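Local coordinates for PAC2 family protein (Mycobacterium tuberculosis, PDB 2WAM) that is of unknown function but belongs to the PAC2 family and represents a duplicated gene family of actinobacteria, at residues A[91-96]-A[268-273]; A[83-88]-A[256-261]; A[237-242]-A[251-256]. One frame throughout, in Å; residues are numbered along the deposited sequence.

Contact 1: residues A[91-96]-A[268-273]; sequences AALDTE and QLPLAV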
loop_
_atom_site.group_PDB
_atom_site.type_symbol
_atom_site.label_atom_id
_atom_site.label_comp_id
_atom_site.label_asym_id
_atom_site.label_seq_id
_atom_site.Cartn_x
_atom_site.Cartn_y
_atom_site.Cartn_z
ATOM N N ALA A 91 -0.784 3.021 36.461
ATOM C CA ALA A 91 -0.778 4.146 37.396
ATOM C C ALA A 91 0.251 3.997 38.524
ATOM O O ALA A 91 0.777 4.976 39.032
ATOM C CB ALA A 91 -2.173 4.325 37.990
ATOM N N ALA A 92 0.526 2.758 38.908
ATOM C CA ALA A 92 1.344 2.477 40.070
ATOM C C ALA A 92 2.815 2.196 39.740
ATOM O O ALA A 92 3.681 2.339 40.599
ATOM C CB ALA A 92 0.734 1.315 40.865
ATOM N N LEU A 93 3.097 1.816 38.497
ATOM C CA LEU A 93 4.460 1.482 38.072
ATOM C C LEU A 93 4.964 2.346 36.921
ATOM O O LEU A 93 4.168 2.911 36.172
ATOM C CB LEU A 93 4.526 0.019 37.676
ATOM C CG LEU A 93 4.348 -0.948 38.845
ATOM C CD1 LEU A 93 4.144 -2.334 38.308
ATOM C CD2 LEU A 93 5.541 -0.899 39.819
ATOM N N ASP A 94 6.285 2.460 36.793
ATOM C CA ASP A 94 6.886 3.191 35.675
ATOM C C ASP A 94 6.453 2.571 34.351
ATOM O O ASP A 94 6.658 1.384 34.118
ATOM C CB ASP A 94 8.416 3.189 35.776
ATOM C CG ASP A 94 8.950 4.223 36.773
ATOM O OD1 ASP A 94 8.134 4.998 37.328
ATOM O OD2 ASP A 94 10.190 4.260 37.002
ATOM N N THR A 95 5.864 3.380 33.478
ATOM C CA THR A 95 5.272 2.869 32.242
ATOM C C THR A 95 5.811 3.561 31.001
ATOM O O THR A 95 5.810 4.787 30.921
ATOM C CB THR A 95 3.752 3.076 32.241
ATOM O OG1 THR A 95 3.153 2.281 33.270
ATOM C CG2 THR A 95 3.176 2.677 30.908
ATOM N N GLU A 96 6.262 2.775 30.033
ATOM C CA GLU A 96 6.688 3.305 28.737
ATOM C C GLU A 96 5.881 2.679 27.611
ATOM O O GLU A 96 5.636 1.475 27.603
ATOM C CB GLU A 96 8.165 3.016 28.490
ATOM C CG GLU A 96 9.118 4.112 28.909
ATOM C CD GLU A 96 10.551 3.791 28.497
ATOM O OE1 GLU A 96 11.380 3.523 29.393
ATOM O OE2 GLU A 96 10.840 3.781 27.275
ATOM N N GLN A 268 6.857 -8.273 41.547
ATOM C CA GLN A 268 6.463 -7.593 42.760
ATOM C C GLN A 268 5.587 -6.418 42.360
ATOM O O GLN A 268 6.062 -5.437 41.789
ATOM C CB GLN A 268 7.688 -7.155 43.565
ATOM C CG GLN A 268 8.541 -8.320 44.008
ATOM C CD GLN A 268 9.403 -8.007 45.215
ATOM O OE1 GLN A 268 9.167 -7.034 45.936
ATOM N NE2 GLN A 268 10.407 -8.841 45.448
ATOM N N LEU A 269 4.295 -6.537 42.646
ATOM C CA LEU A 269 3.335 -5.533 42.222
ATOM C C LEU A 269 2.781 -4.775 43.429
ATOM O O LEU A 269 2.288 -5.395 44.370
ATOM C CB LEU A 269 2.223 -6.197 41.405
ATOM C CG LEU A 269 2.672 -6.991 40.160
ATOM C CD1 LEU A 269 1.508 -7.705 39.459
ATOM C CD2 LEU A 269 3.400 -6.081 39.184
ATOM N N PRO A 270 2.896 -3.430 43.416
ATOM C CA PRO A 270 2.426 -2.606 44.541
ATOM C C PRO A 270 0.918 -2.437 44.501
ATOM O O PRO A 270 0.419 -1.579 43.783
ATOM C CB PRO A 270 3.107 -1.254 44.304
ATOM C CG PRO A 270 3.357 -1.206 42.830
ATOM C CD PRO A 270 3.542 -2.623 42.362
ATOM N N LEU A 271 0.207 -3.228 45.296
ATOM C CA LEU A 271 -1.240 -3.329 45.178
ATOM C C LEU A 271 -1.996 -2.577 46.256
ATOM O O LEU A 271 -3.223 -2.595 46.263
ATOM C CB LEU A 271 -1.670 -4.803 45.179
ATOM C CG LEU A 271 -1.137 -5.647 44.018
ATOM C CD1 LEU A 271 -1.866 -6.971 43.951
ATOM C CD2 LEU A 271 -1.263 -4.887 42.700
ATOM N N ALA A 272 -1.267 -1.913 47.152
ATOM C CA ALA A 272 -1.869 -1.274 48.328
ATOM C C ALA A 272 -3.072 -0.376 48.020
ATOM O O ALA A 272 -4.128 -0.510 48.633
ATOM C CB ALA A 272 -0.814 -0.499 49.126
ATOM N N VAL A 273 -2.908 0.538 47.071
ATOM C CA VAL A 273 -3.956 1.498 46.757
ATOM C C VAL A 273 -5.199 0.809 46.167
ATOM O O VAL A 273 -6.336 1.202 46.416
ATOM C CB VAL A 273 -3.407 2.614 45.826
ATOM C CG1 VAL A 273 -4.530 3.511 45.320
ATOM C CG2 VAL A 273 -2.344 3.426 46.564
#

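Contact 2: residues A[83-88]-A[256-261]; sequences RLAAAH and ALLEQV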
loop_
_atom_site.group_PDB
_atom_site.type_symbol
_atom_site.label_atom_id
_atom_site.label_comp_id
_atom_site.label_asym_id
_atom_site.label_seq_id
_atom_site.Cartn_x
_atom_site.Cartn_y
_atom_site.Cartn_z
ATOM N N ARG A 83 -10.394 -3.711 33.122
ATOM C CA ARG A 83 -10.054 -2.313 32.991
ATOM C C ARG A 83 -9.294 -1.865 34.244
ATOM O O ARG A 83 -8.234 -1.249 34.156
ATOM C CB ARG A 83 -11.317 -1.462 32.784
ATOM C CG ARG A 83 -11.037 0.036 32.711
ATOM C CD ARG A 83 -12.277 0.859 32.441
ATOM N NE ARG A 83 -13.421 0.508 33.290
ATOM C CZ ARG A 83 -13.678 1.033 34.493
ATOM N NH1 ARG A 83 -12.864 1.934 35.039
ATOM N NH2 ARG A 83 -14.762 0.654 35.158
ATOM N N LEU A 84 -9.837 -2.198 35.408
ATOM C CA LEU A 84 -9.267 -1.768 36.674
ATOM C C LEU A 84 -7.840 -2.261 36.886
ATOM O O LEU A 84 -6.983 -1.512 37.360
ATOM C CB LEU A 84 -10.162 -2.218 37.833
ATOM C CG LEU A 84 -11.524 -1.529 37.860
ATOM C CD1 LEU A 84 -12.413 -2.136 38.942
ATOM C CD2 LEU A 84 -11.355 -0.025 38.053
ATOM N N ALA A 85 -7.590 -3.522 36.545
ATOM C CA ALA A 85 -6.275 -4.106 36.754
ATOM C C ALA A 85 -5.240 -3.464 35.842
ATOM O O ALA A 85 -4.132 -3.158 36.273
ATOM C CB ALA A 85 -6.307 -5.624 36.584
ATOM N N ALA A 86 -5.606 -3.239 34.587
ATOM C CA ALA A 86 -4.695 -2.594 33.650
ATOM C C ALA A 86 -4.416 -1.154 34.073
ATOM O O ALA A 86 -3.282 -0.671 33.987
ATOM C CB ALA A 86 -5.263 -2.641 32.262
ATOM N N ALA A 87 -5.452 -0.474 34.552
ATOM C CA ALA A 87 -5.323 0.930 34.931
ATOM C C ALA A 87 -4.409 1.056 36.133
ATOM O O ALA A 87 -3.648 2.017 36.251
ATOM C CB ALA A 87 -6.697 1.550 35.234
ATOM N N HIS A 88 -4.488 0.076 37.027
ATOM C CA HIS A 88 -3.699 0.137 38.242
ATOM C C HIS A 88 -2.225 -0.062 37.976
ATOM O O HIS A 88 -1.398 0.704 38.460
ATOM C CB HIS A 88 -4.167 -0.849 39.304
ATOM C CG HIS A 88 -3.353 -0.772 40.553
ATOM N ND1 HIS A 88 -3.403 0.311 41.404
ATOM C CD2 HIS A 88 -2.418 -1.612 41.061
ATOM C CE1 HIS A 88 -2.551 0.122 42.394
ATOM N NE2 HIS A 88 -1.941 -1.035 42.209
ATOM N N ALA A 256 -7.391 -9.626 42.906
ATOM C CA ALA A 256 -7.177 -11.062 42.820
ATOM C C ALA A 256 -6.409 -11.422 41.547
ATOM O O ALA A 256 -5.432 -12.174 41.593
ATOM C CB ALA A 256 -8.495 -11.809 42.882
ATOM N N LEU A 257 -6.848 -10.886 40.409
ATOM C CA LEU A 257 -6.135 -11.125 39.158
ATOM C C LEU A 257 -4.661 -10.737 39.283
ATOM O O LEU A 257 -3.778 -11.542 39.000
ATOM C CB LEU A 257 -6.782 -10.365 38.007
ATOM C CG LEU A 257 -8.077 -10.955 37.444
ATOM C CD1 LEU A 257 -8.751 -10.021 36.428
ATOM C CD2 LEU A 257 -7.786 -12.283 36.815
ATOM N N LEU A 258 -4.394 -9.508 39.718
ATOM C CA LEU A 258 -3.019 -9.028 39.805
ATOM C C LEU A 258 -2.162 -9.820 40.801
ATOM O O LEU A 258 -0.970 -10.028 40.578
ATOM C CB LEU A 258 -2.973 -7.527 40.109
ATOM C CG LEU A 258 -3.466 -6.589 38.993
ATOM C CD1 LEU A 258 -3.019 -5.162 39.254
ATOM C CD2 LEU A 258 -3.010 -7.042 37.618
ATOM N N GLU A 259 -2.765 -10.264 41.897
ATOM C CA GLU A 259 -2.028 -11.049 42.877
ATOM C C GLU A 259 -1.559 -12.326 42.210
ATOM O O GLU A 259 -0.477 -12.839 42.498
ATOM C CB GLU A 259 -2.892 -11.351 44.101
ATOM C CG GLU A 259 -2.988 -10.178 45.054
ATOM C CD GLU A 259 -3.989 -10.397 46.167
ATOM O OE1 GLU A 259 -4.938 -11.177 45.965
ATOM O OE2 GLU A 259 -3.829 -9.778 47.244
ATOM N N GLN A 260 -2.380 -12.817 41.289
ATOM C CA GLN A 260 -2.074 -14.025 40.546
ATOM C C GLN A 260 -0.960 -13.799 39.519
ATOM O O GLN A 260 -0.035 -14.603 39.421
ATOM C CB GLN A 260 -3.342 -14.556 39.883
ATOM C CG GLN A 260 -3.252 -16.002 39.453
ATOM C CD GLN A 260 -2.752 -16.896 40.566
ATOM O OE1 GLN A 260 -1.750 -17.603 40.403
ATOM N NE2 GLN A 260 -3.436 -16.856 41.717
ATOM N N VAL A 261 -1.056 -12.713 38.751
ATOM C CA VAL A 261 0.010 -12.323 37.828
ATOM C C VAL A 261 1.324 -12.249 38.587
ATOM O O VAL A 261 2.351 -12.695 38.097
ATOM C CB VAL A 261 -0.242 -10.926 37.187
ATOM C CG1 VAL A 261 0.918 -10.513 36.284
ATOM C CG2 VAL A 261 -1.534 -10.910 36.429
#

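Contact 3: residues A[237-242]-A[251-256]; sequences FTVHVP and PAAAQA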
loop_
_atom_site.group_PDB
_atom_site.type_symbol
_atom_site.label_atom_id
_atom_site.label_comp_id
_atom_site.label_asym_id
_atom_site.label_seq_id
_atom_site.Cartn_x
_atom_site.Cartn_y
_atom_site.Cartn_z
ATOM N N PHE A 237 -6.018 -16.442 33.526
ATOM C CA PHE A 237 -6.824 -16.484 34.732
ATOM C C PHE A 237 -8.152 -15.796 34.505
ATOM O O PHE A 237 -8.211 -14.647 34.083
ATOM C CB PHE A 237 -6.070 -15.845 35.896
ATOM C CG PHE A 237 -4.772 -16.504 36.190
ATOM C CD1 PHE A 237 -3.578 -15.899 35.834
ATOM C CD2 PHE A 237 -4.740 -17.751 36.802
ATOM C CE1 PHE A 237 -2.358 -16.519 36.102
ATOM C CE2 PHE A 237 -3.542 -18.381 37.072
ATOM C CZ PHE A 237 -2.340 -17.760 36.722
ATOM N N THR A 238 -9.225 -16.517 34.772
ATOM C CA THR A 238 -10.552 -15.970 34.635
ATOM C C THR A 238 -11.169 -15.899 36.021
ATOM O O THR A 238 -11.493 -16.918 36.626
ATOM C CB THR A 238 -11.395 -16.841 33.722
ATOM O OG1 THR A 238 -10.735 -16.966 32.454
ATOM C CG2 THR A 238 -12.763 -16.220 33.530
ATOM N N VAL A 239 -11.299 -14.684 36.530
ATOM C CA VAL A 239 -11.766 -14.464 37.891
ATOM C C VAL A 239 -13.305 -14.494 37.952
ATOM O O VAL A 239 -13.983 -14.107 36.989
ATOM C CB VAL A 239 -11.158 -13.155 38.485
ATOM C CG1 VAL A 239 -11.465 -11.925 37.600
ATOM C CG2 VAL A 239 -11.610 -12.934 39.904
ATOM N N HIS A 240 -13.851 -14.977 39.068
ATOM C CA HIS A 240 -15.301 -15.078 39.221
ATOM C C HIS A 240 -15.896 -13.896 39.975
ATOM O O HIS A 240 -15.523 -13.621 41.111
ATOM C CB HIS A 240 -15.678 -16.387 39.908
ATOM C CG HIS A 240 -15.243 -17.607 39.157
ATOM N ND1 HIS A 240 -14.611 -18.669 39.763
ATOM C CD2 HIS A 240 -15.336 -17.924 37.844
ATOM C CE1 HIS A 240 -14.342 -19.593 38.858
ATOM N NE2 HIS A 240 -14.771 -19.165 37.686
ATOM N N VAL A 241 -16.823 -13.201 39.329
ATOM C CA VAL A 241 -17.485 -12.048 39.929
ATOM C C VAL A 241 -18.947 -12.370 40.223
ATOM O O VAL A 241 -19.654 -12.906 39.365
ATOM C CB VAL A 241 -17.443 -10.810 38.993
ATOM C CG1 VAL A 241 -18.109 -9.615 39.658
ATOM C CG2 VAL A 241 -16.015 -10.481 38.590
ATOM N N PRO A 242 -19.406 -12.049 41.443
ATOM C CA PRO A 242 -20.823 -12.234 41.777
ATOM C C PRO A 242 -21.697 -11.614 40.684
ATOM O O PRO A 242 -21.462 -10.456 40.334
ATOM C CB PRO A 242 -20.966 -11.457 43.086
ATOM C CG PRO A 242 -19.629 -11.540 43.711
ATOM C CD PRO A 242 -18.635 -11.514 42.578
ATOM N N PRO A 251 -13.074 -3.688 42.490
ATOM C CA PRO A 251 -11.599 -3.715 42.559
ATOM C C PRO A 251 -11.028 -5.006 43.171
ATOM O O PRO A 251 -9.917 -5.407 42.828
ATOM C CB PRO A 251 -11.261 -2.507 43.443
ATOM C CG PRO A 251 -12.449 -1.595 43.305
ATOM C CD PRO A 251 -13.646 -2.483 43.119
ATOM N N ALA A 252 -11.781 -5.641 44.063
ATOM C CA ALA A 252 -11.359 -6.902 44.659
ATOM C C ALA A 252 -10.993 -7.913 43.585
ATOM O O ALA A 252 -9.992 -8.617 43.698
ATOM C CB ALA A 252 -12.456 -7.462 45.556
ATOM N N ALA A 253 -11.811 -7.980 42.541
ATOM C CA ALA A 253 -11.591 -8.943 41.476
ATOM C C ALA A 253 -10.339 -8.600 40.653
ATOM O O ALA A 253 -9.623 -9.499 40.203
ATOM C CB ALA A 253 -12.823 -9.057 40.605
ATOM N N ALA A 254 -10.066 -7.306 40.486
ATOM C CA ALA A 254 -8.830 -6.849 39.844
ATOM C C ALA A 254 -7.618 -7.179 40.721
ATOM O O ALA A 254 -6.599 -7.666 40.243
ATOM C CB ALA A 254 -8.887 -5.350 39.560
ATOM N N GLN A 255 -7.737 -6.925 42.016
ATOM C CA GLN A 255 -6.666 -7.286 42.932
ATOM C C GLN A 255 -6.356 -8.793 42.884
ATOM O O GLN A 255 -5.195 -9.194 42.812
ATOM C CB GLN A 255 -7.000 -6.834 44.346
ATOM C CG GLN A 255 -5.966 -7.236 45.351
ATOM C CD GLN A 255 -6.407 -6.955 46.768
ATOM O OE1 GLN A 255 -7.375 -6.230 47.004
ATOM N NE2 GLN A 255 -5.697 -7.525 47.722
ATOM N N ALA A 256 -7.391 -9.626 42.906
ATOM C CA ALA A 256 -7.177 -11.062 42.820
ATOM C C ALA A 256 -6.409 -11.422 41.547
ATOM O O ALA A 256 -5.432 -12.174 41.593
ATOM C CB ALA A 256 -8.495 -11.809 42.882
#

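Contact 1: residues A[91-96]-A[268-273]
L93 and P270 carry this contact, in which a leucine just past the end of a helix lies against a proline ring. CG of L93 stands beside its own backbone N (chi1 -68°), and the extended second torsion spreads the two methyls between P270 and L269. CD2 rests against the CG and CD carbons of P270, with L93 CD2 3.7 Å from P270 CD. The other methyl, L93 CD1, reaches L269 CD2 at 3.9 Å while staying within 4.1 Å of P270 CD, and the two leucine side chains run at about a right angle to each other. A92 adds its CB, 4.1 Å from P270 CG, so that the proline is touched by two successive residues. L93 is also the first residue to leave helical geometry; its carbonyl O accepts a hydrogen bond from T95 OG1 at 3.1 Å, the donor standing above the carbonyl plane. The whole contact is apolar and lies near the surface. It joins the turn between helix 81-92 and strand 94-101 to the linker that leads from helix 251-265 into helix 272-289, while L269 also rests on L89 and on A262 of helix 251-265.

Contact 2: residues A[83-88]-A[256-261]
A85 and L258 meet where helices 81-92 and 251-265 come together in an alpha/beta fold round a mixed sheet. In this buried contact a small residue of one helix receives the branched end of a larger one from the other, and the CA atoms of A85 and L258 come within 6.6 Å. The methyl L258 CD2 lies 3.7 Å from A85 CB, and CG of the leucine is almost as near to it. The second methyl, L258 CD1, turns to the backbone and sits 3.8 Å from A85 O, so the leucine fork spans both the side chain and the carbonyl of one alanine. One turn further along helix 81-92, H88 extends the contact at the edge of its ring.

The next shell helps to orient that ring. With CG opposite the backbone N (chi1 -180°), the imidazole is carried out beside L258, and its NE2 is hydrogen-bonded to P270 O in the linker after helix 251-265. L271 also touches the ring. On the other helix, L257 turns to F237 and V239 of strand 234-242, tying the helix to the sheet, and V261 reaches V69 of strand 67-73. Where the ring meets the leucine, L258 CD1 approaches H88 CD2 at 4.0 Å, near the plane of the imidazole.

Contact 3: residues A[237-242]-A[251-256]
A strand of the central mixed sheet followed by a helix that folds back over it, a beta-alpha unit, provides this contact: strand 234-242 and helix 251-265 are joined by a short connection. Their local segments run nearly antiparallel, at 158° between their directions, with axes 8.8 Å apart at closest approach. V239 points at the helix and faces A253, the CA atoms of the pair lying 6.6 Å apart. Both of its methyls are used: V239 CG1 and CG2 each come to about 4.0 Å from A253 O, and CG2 also lies 4.1 Å from A253 CB. This follows from the side-chain torsion (chi1 56°), which puts CG1 between the backbone N and the carbonyl carbon while CG2 lies opposite the N.

Two residues on, V241 brings a single methyl, and its CG2 is 4.0 Å from A253 CB. The alanine methyl is therefore approached by one methyl from each valine. A256, a turn further along the helix, meets V239 CG2 more loosely. M193 and I191 also touch V239, and L257 of the same helix packs on it too. H240, pointing away from the helix, is hydrogen-bonded through ND1 to T192 OG1. The side chains that meet are all aliphatic, and the polar atom they approach is the A253 carbonyl O, which implies that helix and strand are held here largely by burial of apolar groups.

How the contacts relate
Contacts 2 and 3 fix helix 251-265 on two partners, while contact 1 engages the linker beyond it. The first two lie in the core and overlap at A256: contact 3 sets the helix on the sheet, whereas contact 2 sets it against helix 81-92. Contact 1 is at the surface and secures the end of helix 81-92 to that linker, with its proline and leucines only partly covered. All three rest mainly on apolar side chains, with an imidazole edge added in contact 2, but the core pairs set alanines against valine or leucine methyls. Polarity enters between contacts 1 and 2, where the histidine of one helix is linked to the linker backbone.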